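Local coordinates for protein alkaline phosphatase (Thermus thermophilus, PDB 7KWD) that probably hydrolyses phosphate monoesters as a homodimeric alkaline phosphatase that relies on zinc and magnesium ions, at residues 65-71 against 291-297; 142-146 against 183-187; 349-353 against 405-410; 169-175 against 199-205. All blocks are in the same frame, centred on the assembly; numbering follows the deposited sequence.

Contact 1 of 4, residues 65-71 against 291-297; sequences QGRVLAL and LAADEVL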
loop_
_atom_site.group_PDB
_atom_site.type_symbol
_atom_site.label_atom_id
_atom_site.label_comp_id
_atom_site.label_asym_id
_atom_site.label_seq_id
_atom_site.Cartn_x
_atom_site.Cartn_y
_atom_site.Cartn_z
ATOM N N GLN A 65 -22.720 -4.260 1.383
ATOM C CA GLN A 65 -23.629 -4.092 0.260
ATOM C C GLN A 65 -23.862 -5.394 -0.478
ATOM O O GLN A 65 -24.613 -5.400 -1.444
ATOM C CB GLN A 65 -23.082 -3.014 -0.675
ATOM C CG GLN A 65 -22.878 -1.657 0.052
ATOM C CD GLN A 65 -22.452 -0.528 -0.876
ATOM O OE1 GLN A 65 -21.882 -0.768 -1.926
ATOM N NE2 GLN A 65 -22.742 0.711 -0.484
ATOM N N GLY A 66 -23.261 -6.488 -0.025
ATOM C CA GLY A 66 -23.447 -7.776 -0.695
ATOM C C GLY A 66 -23.150 -7.751 -2.174
ATOM O O GLY A 66 -23.827 -8.429 -2.960
ATOM N N ARG A 67 -22.134 -6.988 -2.584
ATOM C CA ARG A 67 -21.767 -6.863 -4.002
ATOM C C ARG A 67 -20.246 -6.872 -4.130
ATOM O O ARG A 67 -19.522 -6.444 -3.221
ATOM C CB ARG A 67 -22.317 -5.556 -4.613
ATOM C CG ARG A 67 -21.744 -4.327 -3.848
ATOM C CD ARG A 67 -22.194 -2.959 -4.321
ATOM N NE ARG A 67 -21.260 -2.495 -5.323
ATOM C CZ ARG A 67 -20.602 -1.348 -5.287
ATOM N NH1 ARG A 67 -20.758 -0.474 -4.300
ATOM N NH2 ARG A 67 -19.788 -1.067 -6.294
ATOM N N VAL A 68 -19.771 -7.305 -5.290
ATOM C CA VAL A 68 -18.356 -7.207 -5.629
ATOM C C VAL A 68 -18.100 -5.856 -6.290
ATOM O O VAL A 68 -18.719 -5.530 -7.295
ATOM C CB VAL A 68 -17.925 -8.347 -6.549
ATOM C CG1 VAL A 68 -16.458 -8.230 -6.893
ATOM C CG2 VAL A 68 -18.246 -9.668 -5.874
ATOM N N LEU A 69 -17.181 -5.082 -5.722
ATOM C CA LEU A 69 -16.756 -3.821 -6.295
ATOM C C LEU A 69 -16.326 -3.982 -7.746
ATOM O O LEU A 69 -15.583 -4.903 -8.086
ATOM C CB LEU A 69 -15.591 -3.321 -5.434
ATOM C CG LEU A 69 -15.152 -1.876 -5.446
ATOM C CD1 LEU A 69 -16.158 -1.016 -4.752
ATOM C CD2 LEU A 69 -13.809 -1.794 -4.753
ATOM N N ALA A 70 -16.791 -3.075 -8.610
ATOM C CA ALA A 70 -16.402 -3.173 -10.007
ATOM C C ALA A 70 -14.882 -3.129 -10.161
ATOM O O ALA A 70 -14.311 -3.844 -10.987
ATOM C CB ALA A 70 -17.055 -2.075 -10.835
ATOM N N LEU A 71 -14.209 -2.313 -9.366
ATOM C CA LEU A 71 -12.755 -2.243 -9.461
ATOM C C LEU A 71 -12.125 -3.599 -9.124
ATOM O O LEU A 71 -11.159 -4.013 -9.769
ATOM C CB LEU A 71 -12.221 -1.134 -8.544
ATOM C CG LEU A 71 -10.733 -0.875 -8.686
ATOM C CD1 LEU A 71 -10.329 -0.650 -10.137
ATOM C CD2 LEU A 71 -10.260 0.280 -7.777
ATOM N N LEU A 291 -16.543 4.633 -3.797
ATOM C CA LEU A 291 -17.769 4.001 -4.278
ATOM C C LEU A 291 -18.395 4.838 -5.393
ATOM O O LEU A 291 -18.914 4.297 -6.368
ATOM C CB LEU A 291 -18.781 3.800 -3.138
ATOM C CG LEU A 291 -18.325 2.857 -2.034
ATOM C CD1 LEU A 291 -19.427 2.585 -1.042
ATOM C CD2 LEU A 291 -17.864 1.502 -2.585
ATOM N N ALA A 292 -18.288 6.155 -5.303
ATOM C CA ALA A 292 -18.752 6.974 -6.418
ATOM C C ALA A 292 -17.927 6.723 -7.685
ATOM O O ALA A 292 -18.464 6.707 -8.799
ATOM C CB ALA A 292 -18.666 8.457 -6.050
ATOM N N ALA A 293 -16.609 6.603 -7.534
ATOM C CA ALA A 293 -15.769 6.238 -8.670
ATOM C C ALA A 293 -16.182 4.886 -9.248
ATOM O O ALA A 293 -16.164 4.692 -10.473
ATOM C CB ALA A 293 -14.304 6.181 -8.242
ATOM N N ASP A 294 -16.576 3.944 -8.378
ATOM C CA ASP A 294 -16.928 2.615 -8.858
ATOM C C ASP A 294 -18.146 2.675 -9.757
ATOM O O ASP A 294 -18.211 1.982 -10.780
ATOM C CB ASP A 294 -17.148 1.675 -7.667
ATOM C CG ASP A 294 -16.767 0.241 -7.975
ATOM O OD1 ASP A 294 -15.562 -0.026 -8.201
ATOM O OD2 ASP A 294 -17.665 -0.611 -7.992
ATOM N N GLU A 295 -19.109 3.524 -9.424
ATOM C CA GLU A 295 -20.260 3.674 -10.314
ATOM C C GLU A 295 -19.826 4.204 -11.665
ATOM O O GLU A 295 -20.393 3.843 -12.707
ATOM C CB GLU A 295 -21.299 4.617 -9.711
ATOM C CG GLU A 295 -22.033 4.035 -8.520
ATOM C CD GLU A 295 -23.079 5.009 -7.954
ATOM O OE1 GLU A 295 -23.051 5.256 -6.722
ATOM O OE2 GLU A 295 -23.911 5.534 -8.744
ATOM N N VAL A 296 -18.836 5.101 -11.664
ATOM C CA VAL A 296 -18.328 5.657 -12.921
ATOM C C VAL A 296 -17.643 4.574 -13.735
ATOM O O VAL A 296 -17.818 4.488 -14.959
ATOM C CB VAL A 296 -17.377 6.837 -12.646
ATOM C CG1 VAL A 296 -16.677 7.289 -13.943
ATOM C CG2 VAL A 296 -18.153 8.016 -12.014
ATOM N N LEU A 297 -16.854 3.732 -13.065
ATOM C CA LEU A 297 -16.165 2.622 -13.723
ATOM C C LEU A 297 -17.131 1.780 -14.524
ATOM O O LEU A 297 -16.833 1.381 -15.657
ATOM C CB LEU A 297 -15.502 1.781 -12.661
ATOM C CG LEU A 297 -14.205 1.043 -12.900
ATOM C CD1 LEU A 297 -13.181 1.878 -13.612
ATOM C CD2 LEU A 297 -13.731 0.600 -11.489
HETATM O O HOH W 1 -20.424 2.032 -5.992
#
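The carboxylate of Asp-294 grips the start of helix 70-75. Its OD2 accepts from Ala-70 N at 2.7 Å and its OD1 from Leu-71 N at 2.9 Å, each through the syn lone pair, so the forked group engages the first two amides after the N-cap residue Leu-69. Aspartate suits this place because the two oxygens of its short, flat end match two successive N-H groups. Asp-294 OD2 also comes in at the guanidinium edge to form a salt bridge with Arg-67 NH2, 2.8 Å away; the two planar groups are turned 48° against each other. Arg-67 NH1 in turn donates to Gln-65 OE1 at 2.6 Å, which fixes the rotation of the guanidinium. With a helix N-terminus and an arginine both facing it, the buried acid probably stays ionised.

Two leucines of helix 283-306 flank this polar centre. Leu-291 lays CD2 against Leu-69 CD1 at 3.7 Å, while Leu-69 holds its CG anti to the backbone N (chi1 -161°) and brings CG within 3.3 Å of Asp-294 OD1. Leu-297 presses CD2 on Leu-71 CA at 3.6 Å, next to the methyl of Ala-70, whose small size probably helps the carboxylate approach. A water joins Leu-291 O to Arg-67 NH1, weakly on the arginine side. Gly-66 and Val-68 make backbone hydrogen bonds to the second subunit. The arrangement is that of a buried acid binding the amino end of a short helix, here tying a loop at the dimer interface to a long helix of the alkaline phosphatase fold.

Contact 2 of 4, residues 142-146 against 183-187; sequences TTVTH and RFFNP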
loop_
_atom_site.group_PDB
_atom_site.type_symbol
_atom_site.label_atom_id
_atom_site.label_comp_id
_atom_site.label_asym_id
_atom_site.label_seq_id
_atom_site.Cartn_x
_atom_site.Cartn_y
_atom_site.Cartn_z
ATOM N N THR A 142 -12.884 17.816 -8.236
ATOM C CA THR A 142 -12.202 19.002 -7.756
ATOM C C THR A 142 -12.700 20.223 -8.528
ATOM O O THR A 142 -13.509 20.110 -9.464
ATOM C CB THR A 142 -10.682 18.870 -7.912
ATOM O OG1 THR A 142 -10.354 18.835 -9.308
ATOM C CG2 THR A 142 -10.148 17.594 -7.231
ATOM N N THR A 143 -12.179 21.404 -8.163
ATOM C CA THR A 143 -12.266 22.554 -9.052
ATOM C C THR A 143 -11.799 22.122 -10.434
ATOM O O THR A 143 -10.849 21.347 -10.575
ATOM C CB THR A 143 -11.418 23.726 -8.554
ATOM O OG1 THR A 143 -10.091 23.273 -8.332
ATOM C CG2 THR A 143 -11.992 24.294 -7.247
ATOM N N VAL A 144 -12.512 22.586 -11.460
ATOM C CA VAL A 144 -12.253 22.086 -12.796
ATOM C C VAL A 144 -10.876 22.505 -13.282
ATOM O O VAL A 144 -10.304 21.854 -14.172
ATOM C CB VAL A 144 -13.393 22.563 -13.712
ATOM C CG1 VAL A 144 -13.260 24.088 -13.996
ATOM C CG2 VAL A 144 -13.375 21.754 -14.978
ATOM N N THR A 145 -10.324 23.565 -12.691
ATOM C CA THR A 145 -9.017 24.132 -12.985
ATOM C C THR A 145 -7.908 23.521 -12.110
ATOM O O THR A 145 -6.761 23.988 -12.129
ATOM C CB THR A 145 -9.094 25.657 -12.743
ATOM O OG1 THR A 145 -9.669 25.845 -11.438
ATOM C CG2 THR A 145 -9.984 26.380 -13.740
ATOM N N HIS A 146 -8.220 22.499 -11.335
ATOM C CA HIS A 146 -7.239 21.916 -10.432
ATOM C C HIS A 146 -6.147 21.179 -11.211
ATOM O O HIS A 146 -6.190 21.039 -12.434
ATOM C CB HIS A 146 -7.951 21.000 -9.444
ATOM C CG HIS A 146 -7.307 20.928 -8.098
ATOM N ND1 HIS A 146 -6.854 19.739 -7.564
ATOM C CD2 HIS A 146 -7.080 21.882 -7.155
ATOM C CE1 HIS A 146 -6.355 19.966 -6.359
ATOM N NE2 HIS A 146 -6.482 21.256 -6.085
ATOM N N ARG A 183 -15.615 30.085 -7.918
ATOM C CA ARG A 183 -14.808 31.220 -7.495
ATOM C C ARG A 183 -13.843 31.698 -8.576
ATOM O O ARG A 183 -13.386 32.850 -8.499
ATOM C CB ARG A 183 -14.056 30.872 -6.202
ATOM C CG ARG A 183 -12.874 29.909 -6.331
ATOM C CD ARG A 183 -12.385 29.368 -4.942
ATOM N NE ARG A 183 -11.406 30.286 -4.374
ATOM C CZ ARG A 183 -10.209 29.947 -3.893
ATOM N NH1 ARG A 183 -9.795 28.679 -3.886
ATOM N NH2 ARG A 183 -9.413 30.901 -3.422
ATOM N N PHE A 184 -13.537 30.869 -9.586
ATOM C CA PHE A 184 -12.603 31.249 -10.643
ATOM C C PHE A 184 -13.307 31.682 -11.927
ATOM O O PHE A 184 -12.631 32.097 -12.885
ATOM C CB PHE A 184 -11.609 30.095 -10.937
ATOM C CG PHE A 184 -10.942 29.559 -9.703
ATOM C CD1 PHE A 184 -10.152 30.383 -8.919
ATOM C CD2 PHE A 184 -11.122 28.235 -9.314
ATOM C CE1 PHE A 184 -9.575 29.903 -7.749
ATOM C CE2 PHE A 184 -10.542 27.742 -8.175
ATOM C CZ PHE A 184 -9.757 28.572 -7.379
ATOM N N PHE A 185 -14.636 31.648 -11.967
ATOM C CA PHE A 185 -15.364 32.020 -13.174
ATOM C C PHE A 185 -16.365 33.146 -12.964
ATOM O O PHE A 185 -16.629 33.913 -13.891
ATOM C CB PHE A 185 -16.127 30.800 -13.723
ATOM C CG PHE A 185 -15.239 29.709 -14.258
ATOM C CD1 PHE A 185 -14.658 28.786 -13.396
ATOM C CD2 PHE A 185 -15.010 29.585 -15.623
ATOM C CE1 PHE A 185 -13.847 27.752 -13.893
ATOM C CE2 PHE A 185 -14.194 28.571 -16.115
ATOM C CZ PHE A 185 -13.612 27.662 -15.239
ATOM N N ASN A 186 -16.904 33.259 -11.793
ATOM C CA ASN A 186 -17.986 34.177 -11.448
ATOM C C ASN A 186 -17.462 35.594 -11.289
ATOM O O ASN A 186 -16.537 35.819 -10.497
ATOM C CB ASN A 186 -18.575 33.658 -10.130
ATOM C CG ASN A 186 -19.836 34.353 -9.712
ATOM O OD1 ASN A 186 -20.099 35.499 -10.049
ATOM N ND2 ASN A 186 -20.608 33.650 -8.920
ATOM N N PRO A 187 -18.020 36.578 -12.011
ATOM C CA PRO A 187 -17.509 37.963 -11.872
ATOM C C PRO A 187 -17.591 38.489 -10.458
ATOM O O PRO A 187 -16.817 39.373 -10.075
ATOM C CB PRO A 187 -18.400 38.798 -12.810
ATOM C CG PRO A 187 -19.622 37.981 -13.052
ATOM C CD PRO A 187 -19.218 36.502 -12.868
#
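Thr-143, Val-144 and Thr-145 of the type I beta turn from Thr-143 to His-146 make apolar contacts with the rings of Phe-184 and Phe-185. Thr-143 CG2 touches the edge of Phe-184 at CE2, 3.9 Å away, and Arg-183 CG covers one face of the same ring. Val-144 sets CG1 3.7 Å from Phe-185 CE1. Thr-145 has OG1 between the backbone N and the carbonyl carbon (chi1 50°), leaving CG2 anti to the carbonyl carbon and directed at Phe-185. Branched residues suit the turn because each offers a methyl close to the backbone.

The hydroxyls have their polar partner in Glu-162: Thr-145 OG1 and Thr-143 OG1 are both hydrogen-bonded to its OE2. Thr-145 OG1 also packs 3.5 Å from Phe-184 CD2. A valine in place of Thr-145 would probably leave the Glu-162 carboxylate with one threonine partner fewer.

The turn leads into the magnesium site: the Thr-143 side chain is about 8 Å from the bound ion, and His-146 is a predicted ligand. One backbone and one side-chain bond hold the turn: Thr-143 O accepts from His-146 N at 3.0 Å and, from the opposite face of the carbonyl plane, from Thr-142 OG1 at 2.9 Å.

Contact 3 of 4, residues 349-353 against 405-410; sequences FEHML and PANTMA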
loop_
_atom_site.group_PDB
_atom_site.type_symbol
_atom_site.label_atom_id
_atom_site.label_comp_id
_atom_site.label_asym_id
_atom_site.label_seq_id
_atom_site.Cartn_x
_atom_site.Cartn_y
_atom_site.Cartn_z
ATOM N N PHE A 349 -15.728 15.085 7.622
ATOM C CA PHE A 349 -15.143 16.081 8.517
ATOM C C PHE A 349 -15.295 17.496 7.959
ATOM O O PHE A 349 -15.416 18.455 8.724
ATOM C CB PHE A 349 -13.659 15.771 8.731
ATOM C CG PHE A 349 -13.379 14.601 9.658
ATOM C CD1 PHE A 349 -14.306 14.186 10.597
ATOM C CD2 PHE A 349 -12.160 13.936 9.598
ATOM C CE1 PHE A 349 -14.018 13.138 11.450
ATOM C CE2 PHE A 349 -11.881 12.887 10.437
ATOM C CZ PHE A 349 -12.809 12.494 11.374
ATOM N N GLU A 350 -15.240 17.644 6.636
ATOM C CA GLU A 350 -15.328 18.959 6.004
ATOM C C GLU A 350 -16.693 19.568 6.225
ATOM O O GLU A 350 -16.820 20.773 6.483
ATOM C CB GLU A 350 -15.032 18.827 4.509
ATOM C CG GLU A 350 -15.388 20.040 3.657
ATOM C CD GLU A 350 -15.045 19.827 2.176
ATOM O OE1 GLU A 350 -15.965 19.544 1.377
ATOM O OE2 GLU A 350 -13.852 19.930 1.817
ATOM N N HIS A 351 -17.726 18.742 6.121
ATOM C CA HIS A 351 -19.085 19.225 6.338
ATOM C C HIS A 351 -19.334 19.475 7.813
ATOM O O HIS A 351 -19.861 20.528 8.187
ATOM C CB HIS A 351 -20.044 18.212 5.770
ATOM C CG HIS A 351 -21.474 18.592 5.887
ATOM N ND1 HIS A 351 -22.119 19.338 4.930
ATOM C CD2 HIS A 351 -22.395 18.297 6.832
ATOM C CE1 HIS A 351 -23.383 19.479 5.278
ATOM N NE2 HIS A 351 -23.577 18.852 6.424
ATOM N N MET A 352 -18.902 18.549 8.669
ATOM C CA MET A 352 -18.946 18.784 10.105
ATOM C C MET A 352 -18.321 20.127 10.453
ATOM O O MET A 352 -18.940 20.950 11.128
ATOM C CB MET A 352 -18.245 17.643 10.846
ATOM C CG MET A 352 -19.020 16.303 10.748
ATOM S SD MET A 352 -18.112 14.825 11.325
ATOM C CE MET A 352 -17.882 15.331 13.088
ATOM N N LEU A 353 -17.094 20.376 9.986
ATOM C CA LEU A 353 -16.438 21.641 10.298
ATOM C C LEU A 353 -17.288 22.816 9.822
ATOM O O LEU A 353 -17.429 23.827 10.515
ATOM C CB LEU A 353 -15.066 21.684 9.654
ATOM C CG LEU A 353 -13.812 21.459 10.486
ATOM C CD1 LEU A 353 -14.080 20.939 11.879
ATOM C CD2 LEU A 353 -12.834 20.507 9.762
ATOM N N PRO A 405 -7.982 21.242 11.165
ATOM C CA PRO A 405 -8.081 20.373 12.344
ATOM C C PRO A 405 -8.533 18.926 12.091
ATOM O O PRO A 405 -8.668 18.167 13.041
ATOM C CB PRO A 405 -9.132 21.093 13.195
ATOM C CG PRO A 405 -10.054 21.709 12.179
ATOM C CD PRO A 405 -9.190 22.071 10.985
ATOM N N ALA A 406 -8.713 18.539 10.829
ATOM C CA ALA A 406 -9.320 17.241 10.533
ATOM C C ALA A 406 -8.564 16.083 11.167
ATOM O O ALA A 406 -9.188 15.130 11.651
ATOM C CB ALA A 406 -9.410 17.028 9.028
ATOM N N ASN A 407 -7.224 16.121 11.162
ATOM C CA ASN A 407 -6.488 14.982 11.697
ATOM C C ASN A 407 -6.669 14.862 13.209
ATOM O O ASN A 407 -6.655 13.753 13.750
ATOM C CB ASN A 407 -4.986 15.051 11.367
ATOM C CG ASN A 407 -4.653 14.826 9.867
ATOM O OD1 ASN A 407 -3.481 14.874 9.501
ATOM N ND2 ASN A 407 -5.659 14.598 9.019
ATOM N N THR A 408 -6.800 15.988 13.918
ATOM C CA THR A 408 -7.144 15.895 15.336
ATOM C C THR A 408 -8.533 15.290 15.495
ATOM O O THR A 408 -8.776 14.476 16.397
ATOM C CB THR A 408 -7.067 17.273 16.004
ATOM O OG1 THR A 408 -5.735 17.793 15.883
ATOM C CG2 THR A 408 -7.417 17.170 17.498
ATOM N N MET A 409 -9.461 15.661 14.609
ATOM C CA MET A 409 -10.778 15.035 14.622
ATOM C C MET A 409 -10.660 13.520 14.493
ATOM O O MET A 409 -11.338 12.770 15.204
ATOM C CB MET A 409 -11.626 15.629 13.498
ATOM C CG MET A 409 -11.988 17.098 13.750
ATOM S SD MET A 409 -12.796 17.943 12.391
ATOM C CE MET A 409 -14.466 17.278 12.503
ATOM N N ALA A 410 -9.783 13.045 13.611
ATOM C CA ALA A 410 -9.677 11.606 13.413
ATOM C C ALA A 410 -9.165 10.930 14.669
ATOM O O ALA A 410 -9.718 9.916 15.112
ATOM C CB ALA A 410 -8.765 11.303 12.223
#
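Two short helices, 349-356 and 406-412, meet here at a steep angle, 106° over residues 349-353 and 406-410, with Phe-349 and Leu-353 of one facing Met-409 of the other. Met-409 CB sits over the centre of the Phe-349 ring, 3.9 Å from the centroid and only 8° off the normal, a CH-pi contact. Farther along the same side chain SD lies obliquely at 4.8 Å from that centroid, a Met-aromatic contact, and the bend at the sulfur (chi3 76°) brings CE to 3.6 Å from Phe-349 CD1. An unbranched, flexible methionine can follow the ring in this way.

Leu-353 crosses the thioether, its CD1 a tight 3.3 Å from Met-409 SD; the leucine lies off the usual rotamers and appears strained there. Its CD2 reaches Pro-405 CG at 3.9 Å. Ala-406 and Ala-410, small enough to let the aromatic ring approach their helix, also touch the ring; Ala-410 CB is 3.9 Å from Phe-349 CE2. Replacing Phe-349 by an alanine would probably open a gap beside the two alanines and take away the ring that Met-409 CB and CE rest on. Phe-349 also makes a cation-pi contact with Lys-373, and Asn-407 ND2 bonds to the carbonyl of the zinc ligand His-279. Without a polar bond between the two segments, their fit rests on van der Waals and sulfur-aromatic contacts, and therefore on the shapes of the side chains.

Contact 4 of 4, residues 169-175 against 199-205; sequences YLEFGAE and AFAAKGY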
loop_
_atom_site.group_PDB
_atom_site.type_symbol
_atom_site.label_atom_id
_atom_site.label_comp_id
_atom_site.label_asym_id
_atom_site.label_seq_id
_atom_site.Cartn_x
_atom_site.Cartn_y
_atom_site.Cartn_z
ATOM N N TYR A 169 -8.219 27.836 -20.004
ATOM C CA TYR A 169 -9.203 26.850 -20.454
ATOM C C TYR A 169 -10.064 27.395 -21.585
ATOM O O TYR A 169 -10.353 26.685 -22.571
ATOM C CB TYR A 169 -10.096 26.447 -19.282
ATOM C CG TYR A 169 -9.548 25.392 -18.372
ATOM C CD1 TYR A 169 -8.204 25.004 -18.418
ATOM C CD2 TYR A 169 -10.387 24.739 -17.499
ATOM C CE1 TYR A 169 -7.736 24.002 -17.581
ATOM C CE2 TYR A 169 -9.931 23.748 -16.663
ATOM C CZ TYR A 169 -8.603 23.381 -16.702
ATOM O OH TYR A 169 -8.178 22.374 -15.844
ATOM N N LEU A 170 -10.509 28.653 -21.455
ATOM C CA LEU A 170 -11.279 29.274 -22.530
ATOM C C LEU A 170 -10.483 29.297 -23.829
ATOM O O LEU A 170 -11.016 28.996 -24.896
ATOM C CB LEU A 170 -11.683 30.691 -22.120
ATOM C CG LEU A 170 -12.458 31.538 -23.133
ATOM C CD1 LEU A 170 -13.800 30.891 -23.524
ATOM C CD2 LEU A 170 -12.688 32.960 -22.581
ATOM N N GLU A 171 -9.202 29.668 -23.754
ATOM C CA GLU A 171 -8.388 29.744 -24.961
ATOM C C GLU A 171 -8.083 28.351 -25.500
ATOM O O GLU A 171 -8.088 28.136 -26.717
ATOM C CB GLU A 171 -7.091 30.510 -24.678
ATOM C CG GLU A 171 -6.264 30.795 -25.945
ATOM C CD GLU A 171 -4.895 31.361 -25.616
ATOM O OE1 GLU A 171 -4.681 31.714 -24.430
ATOM O OE2 GLU A 171 -4.035 31.444 -26.535
ATOM N N PHE A 172 -7.854 27.376 -24.611
ATOM C CA PHE A 172 -7.607 26.014 -25.083
ATOM C C PHE A 172 -8.809 25.470 -25.835
ATOM O O PHE A 172 -8.665 24.848 -26.895
ATOM C CB PHE A 172 -7.248 25.098 -23.913
ATOM C CG PHE A 172 -6.940 23.676 -24.338
ATOM C CD1 PHE A 172 -5.752 23.362 -24.996
ATOM C CD2 PHE A 172 -7.854 22.665 -24.112
ATOM C CE1 PHE A 172 -5.479 22.038 -25.397
ATOM C CE2 PHE A 172 -7.593 21.331 -24.512
ATOM C CZ PHE A 172 -6.409 21.026 -25.155
ATOM N N GLY A 173 -10.007 25.715 -25.319
ATOM C CA GLY A 173 -11.212 25.341 -26.032
ATOM C C GLY A 173 -11.634 23.885 -25.983
ATOM O O GLY A 173 -12.181 23.367 -26.971
ATOM N N ALA A 174 -11.435 23.201 -24.856
ATOM C CA ALA A 174 -11.883 21.808 -24.788
ATOM C C ALA A 174 -13.397 21.742 -24.930
ATOM O O ALA A 174 -14.120 22.670 -24.538
ATOM C CB ALA A 174 -11.455 21.144 -23.477
ATOM N N GLU A 175 -13.879 20.620 -25.474
ATOM C CA GLU A 175 -15.298 20.509 -25.769
ATOM C C GLU A 175 -16.138 20.392 -24.511
ATOM O O GLU A 175 -17.303 20.819 -24.507
ATOM C CB GLU A 175 -15.544 19.318 -26.703
ATOM C CG GLU A 175 -15.278 19.615 -28.196
ATOM C CD GLU A 175 -13.778 19.633 -28.606
ATOM O OE1 GLU A 175 -12.850 19.473 -27.743
ATOM O OE2 GLU A 175 -13.529 19.820 -29.823
ATOM N N ALA A 199 -17.857 34.958 -21.282
ATOM C CA ALA A 199 -16.866 34.772 -22.338
ATOM C C ALA A 199 -16.930 33.360 -22.915
ATOM O O ALA A 199 -16.776 33.167 -24.125
ATOM C CB ALA A 199 -15.471 35.079 -21.799
ATOM N N PHE A 200 -17.173 32.356 -22.068
ATOM C CA PHE A 200 -17.394 31.013 -22.592
ATOM C C PHE A 200 -18.660 30.964 -23.433
ATOM O O PHE A 200 -18.685 30.369 -24.514
ATOM C CB PHE A 200 -17.481 30.010 -21.444
ATOM C CG PHE A 200 -16.133 29.445 -20.977
ATOM C CD1 PHE A 200 -15.344 30.138 -20.077
ATOM C CD2 PHE A 200 -15.703 28.188 -21.402
ATOM C CE1 PHE A 200 -14.138 29.615 -19.616
ATOM C CE2 PHE A 200 -14.507 27.667 -20.963
ATOM C CZ PHE A 200 -13.721 28.380 -20.056
ATOM N N ALA A 201 -19.725 31.603 -22.972
ATOM C CA ALA A 201 -20.947 31.590 -23.764
ATOM C C ALA A 201 -20.703 32.202 -25.137
ATOM O O ALA A 201 -21.285 31.761 -26.138
ATOM C CB ALA A 201 -22.073 32.325 -23.046
ATOM N N ALA A 202 -19.869 33.239 -25.202
ATOM C CA ALA A 202 -19.614 33.882 -26.495
ATOM C C ALA A 202 -18.918 32.935 -27.469
ATOM O O ALA A 202 -19.016 33.114 -28.680
ATOM C CB ALA A 202 -18.758 35.128 -26.313
ATOM N N LYS A 203 -18.216 31.943 -26.964
ATOM C CA LYS A 203 -17.563 30.942 -27.799
ATOM C C LYS A 203 -18.438 29.707 -28.002
ATOM O O LYS A 203 -17.983 28.727 -28.587
ATOM C CB LYS A 203 -16.212 30.595 -27.177
ATOM C CG LYS A 203 -15.191 31.742 -27.372
ATOM C CD LYS A 203 -13.786 31.269 -27.752
ATOM C CE LYS A 203 -13.233 32.042 -28.969
ATOM N NZ LYS A 203 -13.921 31.654 -30.256
ATOM N N GLY A 204 -19.697 29.754 -27.579
ATOM C CA GLY A 204 -20.642 28.725 -27.925
ATOM C C GLY A 204 -20.869 27.677 -26.868
ATOM O O GLY A 204 -21.682 26.776 -27.090
ATOM N N TYR A 205 -20.222 27.789 -25.711
ATOM C CA TYR A 205 -20.464 26.837 -24.644
ATOM C C TYR A 205 -21.832 27.034 -24.018
ATOM O O TYR A 205 -22.255 28.164 -23.760
ATOM C CB TYR A 205 -19.419 26.978 -23.537
ATOM C CG TYR A 205 -18.038 26.513 -23.875
ATOM C CD1 TYR A 205 -17.161 27.342 -24.544
ATOM C CD2 TYR A 205 -17.585 25.260 -23.469
ATOM C CE1 TYR A 205 -15.861 26.928 -24.834
ATOM C CE2 TYR A 205 -16.292 24.846 -23.739
ATOM C CZ TYR A 205 -15.438 25.689 -24.438
ATOM O OH TYR A 205 -14.155 25.276 -24.739
#
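The Phe-200 ring carries Leu-170 on one face, CD1 standing 3.8 Å from the centroid and 12° off the normal in a CH-pi contact, while its edge points at Tyr-205 CG. The Tyr-205 ring receives that edge on one face, with Phe-200 CD2 over its centre, and turns its own phenol edge to the backbone of Gly-173 and Ala-174. Phe-200 is in the last turn of helix 196-202 and Tyr-205 follows its end, which closes in a Schellman motif with Gly-204 as C-prime residue: Tyr-205 N bonds to Phe-200 O and Gly-204 N to Ala-201 O. Lys-203 N also reaches Phe-200 O, from the opposite face to Tyr-205 N, and the positive phi of Gly-204 suits glycine. This turn brings Tyr-205 back beside Phe-200.

On the other side helix 162-172 ends at Gly-173, again with positive phi. With CG anti to its amide nitrogen (chi1 178°), Leu-170 carries CD1 over the Phe-200 ring and CD2 to 3.6 Å from Ala-199 CB. Leu-170 CB lies 3.7 Å from Phe-200 CE1. A forked leucine can thus serve ring and alanine at once. Arg-221 makes a cation-pi contact with Tyr-205. Two helix ends are so joined beside strand 176-178, and the one polar tie is the phenol: Tyr-205 OH donates to Ala-174 O at 2.6 Å, tilted 30° from the carbonyl plane.

Contacts 2 and 4 adjoin, their centres 14 Å apart and their segments alternating along the chain. Tyr-169 OH of contact 4 lies 2.8 Å from Val-144 O of contact 2, a hydrogen bond, and Phe-185 CE2 packs 3.7 Å from Phe-200 CE1, so the helix-end cluster continues into the turn near the magnesium ion. The Tyr-169 side chain is about 10 Å from that ion. Contact 3 stands apart, its nearest atoms about 10 Å from those of contact 2, with the Ala-406 side chain about 13 Å from a zinc ion. Contact 1 touches none of the others; it lies away from the metal sites, on the part that meets the second subunit.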